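Long-range contacts in pyocin S8 (Pseudomonas aeruginosa, PDB 6W0V), which is a bacteriocin whose nuclease domain, the part described here, probably kills rival bacteria by cutting their DNA: residues 4-9 / 109-114; 31-36 / 54-59; 95-100 / 115-120. The protein carries 1 engineered substitution. All coordinates share one frame; numbering follows the deposited sequence.

Interaction 1. Residues 4-9 / 109-114; sequences GVATGN and YDIDNL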
ATOM      1  N   GLY A   4      -8.726 -20.622  -7.657  1.00 18.64           N
ATOM      2  CA  GLY A   4      -9.936 -20.908  -6.886  1.00 18.24           C
ATOM      3  C   GLY A   4     -11.002 -19.899  -7.181  1.00 16.49           C
ATOM      4  O   GLY A   4     -10.794 -19.028  -8.019  1.00 17.42           O
ATOM      5  N   VAL A   5     -12.105 -20.017  -6.484  1.00 16.37           N
ATOM      6  CA  VAL A   5     -13.282 -19.148  -6.677  1.00 15.78           C
ATOM      7  C   VAL A   5     -13.516 -18.485  -5.340  1.00 14.95           C
ATOM      8  O   VAL A   5     -13.573 -19.160  -4.328  1.00 16.73           O
ATOM      9  CB  VAL A   5     -14.497 -19.961  -7.138  1.00 16.38           C
ATOM     10  CG1 VAL A   5     -15.749 -19.108  -7.211  1.00 17.25           C
ATOM     11  CG2 VAL A   5     -14.218 -20.646  -8.463  1.00 18.30           C
ATOM     12  N   ALA A   6     -13.563 -17.169  -5.334  1.00 15.58           N
ATOM     13  CA  ALA A   6     -13.797 -16.454  -4.082  1.00 15.30           C
ATOM     14  C   ALA A   6     -15.222 -16.729  -3.651  1.00 14.89           C
ATOM     15  O   ALA A   6     -16.124 -16.837  -4.484  1.00 15.32           O
ATOM     16  CB  ALA A   6     -13.549 -14.989  -4.243  1.00 14.14           C
ATOM     17  N   THR A   7     -15.376 -16.867  -2.358  1.00 15.50           N
ATOM     18  CA  THR A   7     -16.682 -17.100  -1.737  1.00 16.32           C
ATOM     19  C   THR A   7     -16.778 -16.133  -0.575  1.00 15.79           C
ATOM     20  O   THR A   7     -15.723 -15.687  -0.088  1.00 17.02           O
ATOM     21  CB  THR A   7     -16.780 -18.564  -1.320  1.00 17.26           C
ATOM     22  OG1 THR A   7     -15.746 -18.790  -0.364  1.00 18.12           O
ATOM     23  CG2 THR A   7     -16.630 -19.512  -2.489  1.00 18.06           C
ATOM     24  N   GLY A   8     -17.998 -15.831  -0.168  1.00 17.42           N
ATOM     25  CA  GLY A   8     -18.246 -15.092   1.071  1.00 19.12           C
ATOM     26  C   GLY A   8     -18.650 -13.670   0.778  1.00 18.43           C
ATOM     27  O   GLY A   8     -18.560 -13.226  -0.383  1.00 18.27           O
ATOM     28  N   ASN A   9     -19.109 -12.991   1.811  1.00 20.80           N
ATOM     29  CA  ASN A   9     -19.868 -11.735   1.656  1.00 20.77           C
ATOM     30  C   ASN A   9     -19.084 -10.579   2.246  1.00 19.98           C
ATOM     31  O   ASN A   9     -19.493  -9.458   1.991  1.00 22.34           O
ATOM     32  CB  ASN A   9     -21.238 -11.849   2.311  1.00 23.07           C
ATOM     33  CG  ASN A   9     -22.122 -12.818   1.564  1.00 26.05           C
ATOM     34  OD1 ASN A   9     -21.917 -13.052   0.375  1.00 25.99           O
ATOM     35  ND2 ASN A   9     -23.102 -13.372   2.252  1.00 30.84           N
ATOM     36  N   TYR A 109      -9.500 -18.271  -0.702  1.00 17.18           N
ATOM     37  CA  TYR A 109     -10.316 -17.257  -1.402  1.00 16.55           C
ATOM     38  C   TYR A 109     -11.665 -17.093  -0.724  1.00 15.55           C
ATOM     39  O   TYR A 109     -12.571 -16.509  -1.343  1.00 15.84           O
ATOM     40  CB  TYR A 109     -10.499 -17.624  -2.865  1.00 16.36           C
ATOM     41  CG  TYR A 109      -9.212 -17.842  -3.600  1.00 15.47           C
ATOM     42  CD1 TYR A 109      -8.367 -16.783  -3.881  1.00 16.14           C
ATOM     43  CD2 TYR A 109      -8.831 -19.107  -4.005  1.00 17.81           C
ATOM     44  CE1 TYR A 109      -7.195 -16.977  -4.580  1.00 16.32           C
ATOM     45  CE2 TYR A 109      -7.662 -19.319  -4.711  1.00 17.56           C
ATOM     46  CZ  TYR A 109      -6.840 -18.247  -4.998  1.00 15.99           C
ATOM     47  OH  TYR A 109      -5.684 -18.443  -5.682  1.00 18.73           O
ATOM     48  N   ASP A 110     -11.803 -17.574   0.509  1.00 16.30           N
ATOM     49  CA  ASP A 110     -13.037 -17.264   1.252  1.00 15.89           C
ATOM     50  C   ASP A 110     -12.841 -15.888   1.864  1.00 16.07           C
ATOM     51  O   ASP A 110     -12.021 -15.719   2.784  1.00 16.61           O
ATOM     52  CB  ASP A 110     -13.477 -18.290   2.280  1.00 18.90           C
ATOM     53  CG  ASP A 110     -14.868 -17.904   2.748  1.00 21.32           C
ATOM     54  OD1 ASP A 110     -14.938 -16.983   3.546  1.00 21.46           O
ATOM     55  OD2 ASP A 110     -15.882 -18.458   2.226  1.00 24.05           O
ATOM     56  N   ILE A 111     -13.616 -14.960   1.337  1.00 16.20           N
ATOM     57  CA  ILE A 111     -13.555 -13.531   1.709  1.00 16.00           C
ATOM     58  C   ILE A 111     -13.842 -13.398   3.202  1.00 15.98           C
ATOM     59  O   ILE A 111     -13.257 -12.535   3.837  1.00 17.63           O
ATOM     60  CB  ILE A 111     -14.532 -12.747   0.832  1.00 17.02           C
ATOM     61  CG1 ILE A 111     -14.102 -12.839  -0.633  1.00 18.01           C
ATOM     62  CG2 ILE A 111     -14.646 -11.310   1.302  1.00 18.39           C
ATOM     63  CD1 ILE A 111     -15.205 -12.575  -1.598  1.00 19.32           C
ATOM     64  N   ASP A 112     -14.687 -14.251   3.761  1.00 17.05           N
ATOM     65  CA  ASP A 112     -15.042 -14.159   5.196  1.00 18.78           C
ATOM     66  C   ASP A 112     -13.896 -14.709   6.040  1.00 17.71           C
ATOM     67  O   ASP A 112     -13.923 -14.516   7.262  1.00 22.52           O
ATOM     68  CB  ASP A 112     -16.370 -14.856   5.458  1.00 19.67           C
ATOM     69  CG  ASP A 112     -17.486 -14.179   4.691  1.00 21.42           C
ATOM     70  OD1 ASP A 112     -17.508 -12.945   4.688  1.00 21.55           O
ATOM     71  OD2 ASP A 112     -18.296 -14.880   4.093  1.00 24.31           O
ATOM     72  N   ASN A 113     -12.914 -15.341   5.405  1.00 17.18           N
ATOM     73  CA  ASN A 113     -11.692 -15.818   6.091  1.00 18.18           C
ATOM     74  C   ASN A 113     -10.603 -14.747   6.014  1.00 17.29           C
ATOM     75  O   ASN A 113      -9.475 -15.019   6.450  1.00 19.04           O
ATOM     76  CB  ASN A 113     -11.182 -17.122   5.491  1.00 19.19           C
ATOM     77  CG  ASN A 113     -10.127 -17.754   6.365  1.00 20.75           C
ATOM     78  OD1 ASN A 113     -10.217 -17.690   7.589  1.00 21.72           O
ATOM     79  ND2 ASN A 113      -9.116 -18.335   5.744  1.00 20.97           N
ATOM     80  N   LEU A 114     -10.922 -13.580   5.462  1.00 16.34           N
ATOM     81  CA  LEU A 114      -9.892 -12.546   5.235  1.00 15.82           C
ATOM     82  C   LEU A 114     -10.119 -11.386   6.184  1.00 16.27           C
ATOM     83  O   LEU A 114     -11.258 -10.970   6.388  1.00 18.41           O
ATOM     84  CB  LEU A 114      -9.937 -12.066   3.792  1.00 15.43           C
ATOM     85  CG  LEU A 114      -9.853 -13.181   2.758  1.00 16.00           C
ATOM     86  CD1 LEU A 114      -9.915 -12.591   1.365  1.00 16.30           C
ATOM     87  CD2 LEU A 114      -8.594 -14.016   2.943  1.00 15.97           C
TER

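Interaction 2. Residues 31-36 / 54-59; sequences SQIADQ and VAVAND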
ATOM      1  N   SER A  31     -18.270  -5.617   2.266  1.00 19.84           N
ATOM      2  CA  SER A  31     -19.249  -6.401   1.484  1.00 21.16           C
ATOM      3  C   SER A  31     -19.221  -5.967   0.015  1.00 21.18           C
ATOM      4  O   SER A  31     -19.308  -6.846  -0.849  1.00 21.62           O
ATOM      5  CB  SER A  31     -20.610  -6.300   2.087  1.00 24.50           C
ATOM      6  OG  SER A  31     -21.016  -4.954   2.209  1.00 28.48           O
ATOM      7  N   GLN A  32     -19.061  -4.672  -0.275  1.00 21.31           N
ATOM      8  CA  GLN A  32     -19.090  -4.180  -1.678  1.00 22.66           C
ATOM      9  C   GLN A  32     -17.836  -4.674  -2.406  1.00 20.59           C
ATOM     10  O   GLN A  32     -17.873  -4.779  -3.639  1.00 23.56           O
ATOM     11  CB  GLN A  32     -19.208  -2.660  -1.747  1.00 24.54           C
ATOM     12  CG  GLN A  32     -17.984  -1.920  -1.238  1.00 26.70           C
ATOM     13  CD  GLN A  32     -18.079  -1.563   0.222  1.00 25.97           C
ATOM     14  OE1 GLN A  32     -18.548  -2.343   1.045  1.00 26.22           O
ATOM     15  NE2 GLN A  32     -17.625  -0.365   0.552  1.00 28.90           N
ATOM     16  N   ILE A  33     -16.759  -4.941  -1.671  1.00 19.58           N
ATOM     17  CA  ILE A  33     -15.511  -5.516  -2.245  1.00 18.26           C
ATOM     18  C   ILE A  33     -15.744  -7.013  -2.438  1.00 18.14           C
ATOM     19  O   ILE A  33     -15.454  -7.513  -3.526  1.00 18.84           O
ATOM     20  CB  ILE A  33     -14.298  -5.203  -1.354  1.00 18.25           C
ATOM     21  CG1 ILE A  33     -14.078  -3.692  -1.262  1.00 19.14           C
ATOM     22  CG2 ILE A  33     -13.052  -5.912  -1.853  1.00 20.32           C
ATOM     23  CD1 ILE A  33     -14.003  -3.021  -2.610  1.00 21.02           C
ATOM     24  N   ALA A  34     -16.289  -7.687  -1.428  1.00 17.61           N
ATOM     25  CA  ALA A  34     -16.710  -9.096  -1.565  1.00 17.89           C
ATOM     26  C   ALA A  34     -17.550  -9.202  -2.839  1.00 18.22           C
ATOM     27  O   ALA A  34     -17.322 -10.122  -3.628  1.00 17.54           O
ATOM     28  CB  ALA A  34     -17.463  -9.558  -0.351  1.00 19.77           C
ATOM     29  N   ASP A  35     -18.438  -8.238  -3.070  1.00 18.35           N
ATOM     30  CA  ASP A  35     -19.343  -8.241  -4.247  1.00 20.19           C
ATOM     31  C   ASP A  35     -18.543  -8.328  -5.546  1.00 18.38           C
ATOM     32  O   ASP A  35     -19.066  -8.882  -6.510  1.00 21.37           O
ATOM     33  CB  ASP A  35     -20.240  -7.009  -4.264  1.00 22.23           C
ATOM     34  CG  ASP A  35     -21.290  -7.017  -3.171  1.00 24.54           C
ATOM     35  OD1 ASP A  35     -21.566  -8.099  -2.624  1.00 24.09           O
ATOM     36  OD2 ASP A  35     -21.820  -5.945  -2.876  1.00 26.71           O
ATOM     37  N   GLN A  36     -17.336  -7.772  -5.574  1.00 18.25           N
ATOM     38  CA  GLN A  36     -16.514  -7.678  -6.805  1.00 19.43           C
ATOM     39  C   GLN A  36     -15.641  -8.915  -6.964  1.00 17.97           C
ATOM     40  O   GLN A  36     -14.982  -9.036  -7.999  1.00 19.44           O
ATOM     41  CB  GLN A  36     -15.620  -6.439  -6.752  1.00 20.17           C
ATOM     42  CG  GLN A  36     -16.401  -5.139  -6.644  1.00 23.90           C
ATOM     43  CD  GLN A  36     -17.469  -5.070  -7.705  1.00 24.98           C
ATOM     44  OE1 GLN A  36     -17.263  -5.488  -8.843  1.00 29.02           O
ATOM     45  NE2 GLN A  36     -18.633  -4.566  -7.333  1.00 29.00           N
ATOM     46  N   VAL A  54      -7.757  -3.571  -6.620  1.00 12.52           N
ATOM     47  CA  VAL A  54      -8.391  -2.870  -7.763  1.00 13.50           C
ATOM     48  C   VAL A  54      -9.819  -2.526  -7.372  1.00 13.76           C
ATOM     49  O   VAL A  54     -10.260  -1.419  -7.631  1.00 16.04           O
ATOM     50  CB  VAL A  54      -8.332  -3.704  -9.045  1.00 14.64           C
ATOM     51  CG1 VAL A  54      -9.282  -3.188 -10.107  1.00 15.27           C
ATOM     52  CG2 VAL A  54      -6.913  -3.769  -9.567  1.00 14.81           C
ATOM     53  N   ALA A  55     -10.531  -3.461  -6.764  1.00 14.38           N
ATOM     54  CA  ALA A  55     -11.931  -3.242  -6.370  1.00 15.44           C
ATOM     55  C   ALA A  55     -11.969  -2.124  -5.334  1.00 15.07           C
ATOM     56  O   ALA A  55     -12.857  -1.286  -5.410  1.00 16.66           O
ATOM     57  CB  ALA A  55     -12.516  -4.521  -5.849  1.00 15.90           C
ATOM     58  N   VAL A  56     -11.027  -2.132  -4.396  1.00 14.48           N
ATOM     59  CA  VAL A  56     -10.966  -1.090  -3.341  1.00 14.93           C
ATOM     60  C   VAL A  56     -10.764   0.245  -4.048  1.00 15.22           C
ATOM     61  O   VAL A  56     -11.518   1.185  -3.765  1.00 16.85           O
ATOM     62  CB  VAL A  56      -9.855  -1.369  -2.321  1.00 15.31           C
ATOM     63  CG1 VAL A  56      -9.660  -0.187  -1.390  1.00 16.53           C
ATOM     64  CG2 VAL A  56     -10.131  -2.628  -1.527  1.00 15.41           C
ATOM     65  N   ALA A  57      -9.795   0.311  -4.954  1.00 14.64           N
ATOM     66  CA  ALA A  57      -9.473   1.571  -5.667  1.00 15.83           C
ATOM     67  C   ALA A  57     -10.692   2.006  -6.476  1.00 16.95           C
ATOM     68  O   ALA A  57     -10.861   3.191  -6.694  1.00 18.05           O
ATOM     69  CB  ALA A  57      -8.281   1.393  -6.553  1.00 16.89           C
ATOM     70  N   ASN A  58     -11.509   1.057  -6.911  1.00 18.58           N
ATOM     71  CA  ASN A  58     -12.679   1.326  -7.772  1.00 19.79           C
ATOM     72  C   ASN A  58     -13.910   1.659  -6.930  1.00 20.01           C
ATOM     73  O   ASN A  58     -14.976   1.886  -7.528  1.00 22.61           O
ATOM     74  CB  ASN A  58     -12.988   0.135  -8.666  1.00 21.05           C
ATOM     75  CG  ASN A  58     -13.844   0.532  -9.844  1.00 23.66           C
ATOM     76  OD1 ASN A  58     -14.708  -0.222 -10.275  1.00 27.05           O
ATOM     77  ND2 ASN A  58     -13.626   1.731 -10.350  1.00 24.15           N
ATOM     78  N   ASP A  59     -13.772   1.649  -5.605  1.00 18.80           N
ATOM     79  CA  ASP A  59     -14.871   1.973  -4.670  1.00 20.94           C
ATOM     80  C   ASP A  59     -14.621   3.376  -4.144  1.00 20.74           C
ATOM     81  O   ASP A  59     -13.754   3.575  -3.298  1.00 20.64           O
ATOM     82  CB  ASP A  59     -14.989   0.981  -3.518  1.00 22.04           C
ATOM     83  CG  ASP A  59     -16.255   1.236  -2.731  1.00 24.58           C
ATOM     84  OD1 ASP A  59     -16.373   2.314  -2.131  1.00 27.57           O
ATOM     85  OD2 ASP A  59     -17.145   0.406  -2.808  1.00 28.10           O
TER
HETATM   86  O   HOH W   1     -16.994  -2.603 -10.737  1.00 33.40           O

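Interaction 3. Residues 95-100 / 115-120; sequences AIHHVV and RVMTPK. Engineered in segment 95-100: A95 (natural residue Glu).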
ATOM      1  N   ALA A  95      -1.878  -6.041   4.727  1.00 16.14           N
ATOM      2  CA  ALA A  95      -1.848  -7.499   4.550  1.00 16.39           C
ATOM      3  C   ALA A  95      -3.290  -7.975   4.501  1.00 16.08           C
ATOM      4  O   ALA A  95      -4.119  -7.474   5.258  1.00 17.19           O
ATOM      5  CB  ALA A  95      -1.081  -8.137   5.666  1.00 19.33           C
ATOM      6  N   ILE A  96      -3.579  -8.862   3.568  1.00 14.69           N
ATOM      7  CA  ILE A  96      -4.851  -9.616   3.605  1.00 14.84           C
ATOM      8  C   ILE A  96      -4.540 -10.902   4.352  1.00 16.40           C
ATOM      9  O   ILE A  96      -3.769 -11.700   3.826  1.00 19.28           O
ATOM     10  CB  ILE A  96      -5.378  -9.857   2.192  1.00 15.76           C
ATOM     11  CG1 ILE A  96      -5.565  -8.543   1.436  1.00 16.30           C
ATOM     12  CG2 ILE A  96      -6.652 -10.671   2.262  1.00 17.21           C
ATOM     13  CD1 ILE A  96      -5.789  -8.723  -0.035  1.00 17.28           C
ATOM     14  N   HIS A  97      -5.056 -11.013   5.568  1.00 16.21           N
ATOM     15  CA  HIS A  97      -4.738 -12.110   6.503  1.00 17.87           C
ATOM     16  C   HIS A  97      -5.817 -13.171   6.375  1.00 17.41           C
ATOM     17  O   HIS A  97      -6.998 -12.818   6.338  1.00 16.93           O
ATOM     18  CB  HIS A  97      -4.655 -11.587   7.931  1.00 20.71           C
ATOM     19  CG  HIS A  97      -4.476 -12.678   8.918  1.00 21.94           C
ATOM     20  ND1 HIS A  97      -3.346 -13.473   8.925  1.00 23.01           N
ATOM     21  CD2 HIS A  97      -5.272 -13.116   9.914  1.00 23.72           C
ATOM     22  CE1 HIS A  97      -3.450 -14.349   9.902  1.00 23.43           C
ATOM     23  NE2 HIS A  97      -4.622 -14.153  10.517  1.00 25.86           N
ATOM     24  N   HIS A  98      -5.396 -14.423   6.300  1.00 18.44           N
ATOM     25  CA  HIS A  98      -6.298 -15.591   6.385  1.00 18.98           C
ATOM     26  C   HIS A  98      -6.512 -15.910   7.856  1.00 21.42           C
ATOM     27  O   HIS A  98      -5.543 -16.337   8.502  1.00 23.08           O
ATOM     28  CB  HIS A  98      -5.703 -16.746   5.611  1.00 19.78           C
ATOM     29  CG  HIS A  98      -5.783 -16.488   4.157  1.00 18.12           C
ATOM     30  ND1 HIS A  98      -4.755 -15.906   3.461  1.00 19.77           N
ATOM     31  CD2 HIS A  98      -6.786 -16.695   3.281  1.00 19.28           C
ATOM     32  CE1 HIS A  98      -5.107 -15.802   2.196  1.00 19.83           C
ATOM     33  NE2 HIS A  98      -6.344 -16.290   2.060  1.00 18.72           N
ATOM     34  N   VAL A  99      -7.716 -15.648   8.356  1.00 22.25           N
ATOM     35  CA  VAL A  99      -8.051 -15.767   9.803  1.00 24.18           C
ATOM     36  C   VAL A  99      -7.798 -17.213  10.218  1.00 25.14           C
ATOM     37  O   VAL A  99      -7.070 -17.440  11.200  1.00 27.09           O
ATOM     38  CB  VAL A  99      -9.498 -15.338  10.092  1.00 24.91           C
ATOM     39  CG1 VAL A  99      -9.882 -15.616  11.536  1.00 27.59           C
ATOM     40  CG2 VAL A  99      -9.700 -13.873   9.758  1.00 23.32           C
ATOM     41  N   VAL A 100      -8.391 -18.145   9.481  1.00 25.08           N
ATOM     42  CA  VAL A 100      -8.013 -19.581   9.560  1.00 26.25           C
ATOM     43  C   VAL A 100      -6.878 -19.755   8.560  1.00 25.13           C
ATOM     44  O   VAL A 100      -7.093 -19.500   7.360  1.00 22.74           O
ATOM     45  CB  VAL A 100      -9.187 -20.529   9.261  1.00 26.48           C
ATOM     46  CG1 VAL A 100      -8.732 -21.980   9.255  1.00 28.30           C
ATOM     47  CG2 VAL A 100     -10.332 -20.323  10.237  1.00 29.94           C
ATOM     48  N   ARG A 115      -9.012 -10.867   6.678  1.00 16.63           N
ATOM     49  CA  ARG A 115      -8.993  -9.602   7.425  1.00 17.97           C
ATOM     50  C   ARG A 115      -7.898  -8.767   6.814  1.00 17.85           C
ATOM     51  O   ARG A 115      -6.851  -9.320   6.503  1.00 18.40           O
ATOM     52  CB  ARG A 115      -8.657  -9.839   8.892  1.00 21.10           C
ATOM     53  CG  ARG A 115      -9.633 -10.765   9.581  1.00 24.43           C
ATOM     54  CD  ARG A 115     -11.004 -10.181   9.517  1.00 28.80           C
ATOM     55  NE  ARG A 115     -11.216  -9.113  10.474  1.00 33.03           N
ATOM     56  CZ  ARG A 115     -12.402  -8.882  11.022  1.00 35.51           C
ATOM     57  NH1 ARG A 115     -12.573  -7.883  11.868  1.00 35.80           N
ATOM     58  NH2 ARG A 115     -13.421  -9.663  10.720  1.00 38.96           N
ATOM     59  N   VAL A 116      -8.117  -7.478   6.689  1.00 17.87           N
ATOM     60  CA  VAL A 116      -6.988  -6.606   6.306  1.00 16.99           C
ATOM     61  C   VAL A 116      -6.339  -6.123   7.595  1.00 16.67           C
ATOM     62  O   VAL A 116      -7.042  -5.743   8.533  1.00 17.87           O
ATOM     63  CB  VAL A 116      -7.430  -5.493   5.362  1.00 16.98           C
ATOM     64  CG1 VAL A 116      -6.261  -4.575   5.050  1.00 17.50           C
ATOM     65  CG2 VAL A 116      -8.004  -6.098   4.101  1.00 17.48           C
ATOM     66  N   MET A 117      -5.023  -6.232   7.628  1.00 17.49           N
ATOM     67  CA  MET A 117      -4.221  -5.925   8.821  1.00 18.50           C
ATOM     68  C   MET A 117      -3.031  -5.108   8.367  1.00 17.30           C
ATOM     69  O   MET A 117      -2.558  -5.301   7.253  1.00 17.66           O
ATOM     70  CB  MET A 117      -3.701  -7.205   9.463  1.00 20.14           C
ATOM     71  CG  MET A 117      -4.795  -8.115   9.898  1.00 22.41           C
ATOM     72  SD  MET A 117      -4.042  -9.468  10.754  1.00 25.45           S
ATOM     73  CE  MET A 117      -5.431 -10.042  11.724  1.00 29.81           C
ATOM     74  N   THR A 118      -2.540  -4.258   9.238  1.00 16.90           N
ATOM     75  CA  THR A 118      -1.202  -3.689   9.035  1.00 18.59           C
ATOM     76  C   THR A 118      -0.200  -4.795   9.305  1.00 18.65           C
ATOM     77  O   THR A 118      -0.498  -5.741  10.031  1.00 19.11           O
ATOM     78  CB  THR A 118      -0.989  -2.508   9.966  1.00 20.30           C
ATOM     79  OG1 THR A 118      -1.063  -3.043  11.288  1.00 20.72           O
ATOM     80  CG2 THR A 118      -2.012  -1.422   9.725  1.00 21.12           C
ATOM     81  N   PRO A 119       1.009  -4.706   8.731  1.00 17.65           N
ATOM     82  CA  PRO A 119       2.067  -5.662   9.037  1.00 19.63           C
ATOM     83  C   PRO A 119       2.280  -5.795  10.545  1.00 19.53           C
ATOM     84  O   PRO A 119       2.495  -6.888  11.007  1.00 22.98           O
ATOM     85  CB  PRO A 119       3.276  -5.031   8.354  1.00 20.05           C
ATOM     86  CG  PRO A 119       2.671  -4.356   7.153  1.00 19.98           C
ATOM     87  CD  PRO A 119       1.385  -3.761   7.674  1.00 18.24           C
ATOM     88  N   LYS A 120       2.236  -4.669  11.257  1.00 21.44           N
ATOM     89  CA  LYS A 120       2.469  -4.630  12.718  1.00 23.54           C
ATOM     90  C   LYS A 120       1.472  -5.568  13.394  1.00 24.98           C
ATOM     91  O   LYS A 120       1.887  -6.346  14.264  1.00 28.19           O
ATOM     92  CB  LYS A 120       2.320  -3.207  13.250  1.00 26.48           C
ATOM     93  CG  LYS A 120       2.617  -3.047  14.729  1.00 29.46           C
ATOM     94  CD  LYS A 120       2.285  -1.665  15.242  1.00 32.92           C
ATOM     95  CE  LYS A 120       2.120  -1.619  16.746  1.00 37.59           C
ATOM     96  NZ  LYS A 120       1.072  -2.553  17.225  1.00 40.26           N
TER

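Interaction 1. Residues 4-9 / 109-114
T7 and D110 face each other where the two segments run side by side. The touching parts, 4-9 and 109-112, run 19° apart.

Two backbone hydrogen bonds join them in a single beta bridge. T7 N gives its hydrogen to Y109 O at 3.0 Å. T7 O accepts I111 N at 2.6 Å. T7 therefore uses both its amide and its carbonyl on segment 109-114.

Side-chain polar bonds flank the bridge. T7 OG1 donates to D110 OD2 at 2.6 Å, and the two side chains cross at about a right angle. The hydroxyl comes from above the carboxylate, 42° out of its plane. It gets there because OG1 sits between the backbone N and the carbonyl carbon of T7 (chi1 62°). The other oxygen, D110 OD1, takes a weak bond from D112 N. Further on, N9 N points into the D112 carboxylate. Its better bond goes to the syn side of D112 OD2 at 3.1 Å, with a weak second one to D112 OD1. G8 lies between these two polar sites and has no side chain to intrude.

Apolar packing across the pair is slight. A6 CB meets I111 CD1 at 3.9 Å. I111 also packs on A34 and L37 of helix 31-37, and A6 on F48 of helix 45-57.

A ring-to-backbone contact is the last kind. The Y109 ring lies obliquely beside G4, with Y109 CE2 3.4 Å from G4 N. The phenol OH of Y109 bonds outside the pair, to E2 O.

The contact thus ties the N-terminal segment to the loop between strands 95-98 and 114-117. That loop probably belongs to the H-N-H region of the colicin/pyocin DNase fold, and N113 is probably the asparagine of the motif.

Interaction 2. Residues 31-36 / 54-59
I33 reaches across to A55 and V56 with the end of its side chain, and this is the tight part of the contact. The CD1 methyl does most of the touching. It lies 3.9 Å from A55 CB and 4.0 Å from V56 CG2. It also rests against the backbone, 3.5 Å from A55 O. The chain of I33 bends at its second torsion (chi2 -52°), which carries CD1 over to the other helix. A55 is small, so the two backbones come close here. Behind this patch L62 of helix 60-63 touches both I33 and V56. W17, F66 and M74 also pack on V56.

The polar and solvent side is much looser. Q36 CB meets A55 CB at 3.8 Å, but the end of Q36 leaves the core. Its OE1 and N58 OD1 share one water. Both of these water bonds are weak, 3.5 Å from Q36 OE1 and 3.3 Å from N58 OD1.

Q32 and D59 meet at another margin. Their side chains cross at about a right angle, with the amide and carboxylate planes 50° apart. A chi1 of 68° puts Q32 CG between the backbone N and the carbonyl carbon, beside D59 OD2. The bend at chi2 then turns the amide so that Q32 NE2 makes a weak bond to D59 OD2 at 3.5 Å. The other carboxylate oxygen, D59 OD1, caps helix 60-63, with weak bonds to E61 N and L62 N.

Helix 31-37 is thus joined to the C-terminal end of helix 45-57 chiefly by van der Waals packing. The polar links at the margins are weak. The charge of D59 is probably eased more by the start of the helix it caps than by the Q32 amide.

Interaction 3. Residues 95-100 / 115-120
H97 and M117 lie on one face of the sheet and cover each other. The sulfur of M117 approaches the H97 imidazole obliquely, with SD 4.2 Å from the ring centroid and 37° off its normal. The end methyl goes further along the ring, and M117 CE is 3.6 Å from H97 CD2. The ring is placed there by a first torsion that sets CG anti to the backbone N (chi1 174°). Beyond CG the M117 chain is extended. The ring of H97 also meets that of H122.

Below these side chains the backbones pair antiparallel as the two strands of the motif, and strand 27-28 adds a third beyond 114-117. A95 and M117 exchange bonds, A95 N to M117 O at 2.7 Å and M117 N to A95 O at 2.8 Å. H97 and R115 form the next hydrogen-bonded pair, with H97 N to R115 O at 2.6 Å. Strand 114-117 leads into helix 119-122, which is the beta-beta-alpha order of the H-N-H motif in His-Me finger nucleases. A95 is engineered. The natural residue is Glu, and a glutamate of this motif is required for DNase activity.

On the opposite face I96 CG1 and V116 CG2 touch loosely at 4.4 Å, and both side chains pack on F52 of helix 45-57. R115 starts on the H97 face, but bends at chi2 and chi3 and turns its guanidinium away, where NH1 bonds G26 O.

Interactions 1 and 3 meet directly. N113 of interaction 1 bonds to V99 and V100 of interaction 3, so both belong to the probable H-N-H region. Interaction 3 lies nearest the centre of the chain and is a regular sheet pairing. Interaction 1 lies further out, with a single bridge and carboxylates at or near the surface. Interaction 2 is helix packing by methyl groups, and its polar bonds are few and weak. It touches interaction 1 where N9 packs on S31 and A34. Interactions 2 and 3, with centres about 17 Å apart, do not touch. The end of helix 45-57 forms one side of interaction 2, and its other residues pack on interactions 1 and 3.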